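Local coordinates for glutathione S-transferase (Bombyx mori, PDB 4E8H), which probably catalyses the conjugation of glutathione to electrophilic substrates, working as a homodimer that binds glutathione in each subunit's thioredoxin-like domain, at residues B[112-117]-B[169-174]. Sequence-based numbering, arbitrary orientation.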
# COMPACT_ATOMS: atom_id res chain seq x y z
N LEU B 112 -2.96 8.12 -5.08
CA LEU B 112 -2.46 9.32 -4.40
C LEU B 112 -2.38 10.52 -5.35
O LEU B 112 -2.83 11.61 -5.01
CB LEU B 112 -1.10 9.05 -3.75
CG LEU B 112 -0.34 10.23 -3.14
CD1 LEU B 112 -1.11 10.87 -1.99
CD2 LEU B 112 1.04 9.79 -2.68
N ARG B 113 -1.80 10.30 -6.53
CA ARG B 113 -1.68 11.35 -7.54
C ARG B 113 -3.04 11.76 -8.11
O ARG B 113 -3.24 12.92 -8.46
CB ARG B 113 -0.72 10.92 -8.66
CG ARG B 113 0.75 11.05 -8.28
CD ARG B 113 1.63 10.14 -9.12
NE ARG B 113 2.98 10.02 -8.57
CZ ARG B 113 4.10 10.28 -9.24
NH1 ARG B 113 4.06 10.66 -10.51
NH2 ARG B 113 5.27 10.13 -8.64
N TYR B 114 -3.96 10.79 -8.20
CA TYR B 114 -5.36 11.06 -8.55
C TYR B 114 -5.98 12.01 -7.51
O TYR B 114 -6.61 13.00 -7.88
CB TYR B 114 -6.16 9.75 -8.64
CG TYR B 114 -7.67 9.93 -8.56
CD1 TYR B 114 -8.43 10.17 -9.70
CD2 TYR B 114 -8.33 9.85 -7.33
CE1 TYR B 114 -9.81 10.33 -9.62
CE2 TYR B 114 -9.71 10.01 -7.24
CZ TYR B 114 -10.44 10.25 -8.39
OH TYR B 114 -11.81 10.41 -8.31
N LEU B 115 -5.79 11.69 -6.23
CA LEU B 115 -6.30 12.51 -5.13
C LEU B 115 -5.73 13.92 -5.15
O LEU B 115 -6.46 14.89 -4.97
CB LEU B 115 -6.01 11.86 -3.77
CG LEU B 115 -6.83 10.66 -3.31
CD1 LEU B 115 -6.26 10.16 -1.99
CD2 LEU B 115 -8.31 11.00 -3.15
N ASN B 116 -4.42 14.03 -5.36
CA ASN B 116 -3.74 15.33 -5.37
C ASN B 116 -4.21 16.23 -6.51
O ASN B 116 -4.31 17.45 -6.35
CB ASN B 116 -2.22 15.15 -5.40
CG ASN B 116 -1.67 14.61 -4.09
OD1 ASN B 116 -2.36 14.58 -3.07
ND2 ASN B 116 -0.41 14.19 -4.11
N LEU B 117 -4.51 15.63 -7.66
CA LEU B 117 -5.05 16.36 -8.80
C LEU B 117 -6.53 16.74 -8.62
O LEU B 117 -6.89 17.90 -8.78
CB LEU B 117 -4.86 15.57 -10.11
CG LEU B 117 -5.45 16.12 -11.41
CD1 LEU B 117 -4.97 17.53 -11.73
CD2 LEU B 117 -5.14 15.18 -12.57
N ILE B 169 -9.62 4.64 -13.12
CA ILE B 169 -9.79 4.85 -14.55
C ILE B 169 -11.25 5.16 -14.86
O ILE B 169 -11.54 6.01 -15.71
CB ILE B 169 -9.24 3.64 -15.37
CG1 ILE B 169 -7.76 3.38 -15.03
CG2 ILE B 169 -9.42 3.86 -16.87
CD1 ILE B 169 -6.82 4.58 -15.20
N THR B 170 -12.17 4.50 -14.16
CA THR B 170 -13.60 4.82 -14.27
C THR B 170 -13.87 6.27 -13.85
O THR B 170 -14.60 6.98 -14.55
CB THR B 170 -14.48 3.85 -13.44
OG1 THR B 170 -14.26 2.50 -13.88
CG2 THR B 170 -15.96 4.18 -13.59
N ASN B 171 -13.27 6.71 -12.75
CA ASN B 171 -13.46 8.08 -12.28
C ASN B 171 -12.98 9.13 -13.29
O ASN B 171 -13.73 10.05 -13.62
CB ASN B 171 -12.79 8.31 -10.92
CG ASN B 171 -13.58 7.69 -9.78
OD1 ASN B 171 -14.80 7.60 -9.82
ND2 ASN B 171 -12.86 7.27 -8.74
N ILE B 172 -11.75 8.99 -13.78
CA ILE B 172 -11.19 9.96 -14.72
C ILE B 172 -11.96 9.99 -16.05
O ILE B 172 -12.10 11.05 -16.66
CB ILE B 172 -9.65 9.81 -14.91
CG1 ILE B 172 -9.28 8.51 -15.64
CG2 ILE B 172 -8.93 9.94 -13.56
CD1 ILE B 172 -7.83 8.45 -16.11
N ASP B 173 -12.47 8.83 -16.47
CA ASP B 173 -13.34 8.75 -17.63
C ASP B 173 -14.59 9.60 -17.42
O ASP B 173 -14.94 10.42 -18.27
CB ASP B 173 -13.71 7.29 -17.92
CG ASP B 173 -14.59 7.14 -19.15
OD1 ASP B 173 -14.14 7.50 -20.26
OD2 ASP B 173 -15.73 6.64 -19.00
N ALA B 174 -15.24 9.43 -16.26
CA ALA B 174 -16.41 10.23 -15.88
C ALA B 174 -16.11 11.73 -15.76
O ALA B 174 -17.00 12.56 -15.93
CB ALA B 174 -17.01 9.70 -14.59
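Y114 reaches across from helix 93-124 so that its phenol meets N171 and I172, two consecutive residues of helix 160-174, and a single aromatic side chain makes every contact between the two segments. The segments approach no closer than 8.6 Å between CA atoms (Y114 and I172), and the ring spans that gap. Y114 CG is anti to the backbone N (chi1 162°), a torsion that carries the ring across to N171 and I172. Near the root of the ring the contact is apolar: I172 CG2 sits at the ring edge, close to its plane, 3.9 Å from Y114 CD1. Farther out, N171 CB comes obliquely to the ring, 3.8 Å from Y114 CE1, and the asparagine side chain crosses the tyrosine at about a right angle. The amide plane is tilted only 22° from that of the ring. Although Y114 OH and N171 ND2 are 3.3 Å apart, the angle is too poor for a hydrogen bond, and the pair meets as packing. The other end of the amide is tied elsewhere, N171 OD1 accepting a hydrogen bond from R19 of helix 16-27 in the thioredoxin-like domain. Bound glutathione lies about 9 Å from the Y114 side chain. The example shows how one large side chain can join two helical segments whose backbones do not touch here. Within the all-helical C-terminal domain, the buried contact is flanked by F136 of helix 130-146, which touches both Y114 and I172, and by A209 and L212 of helix 201-213, which pack on N171.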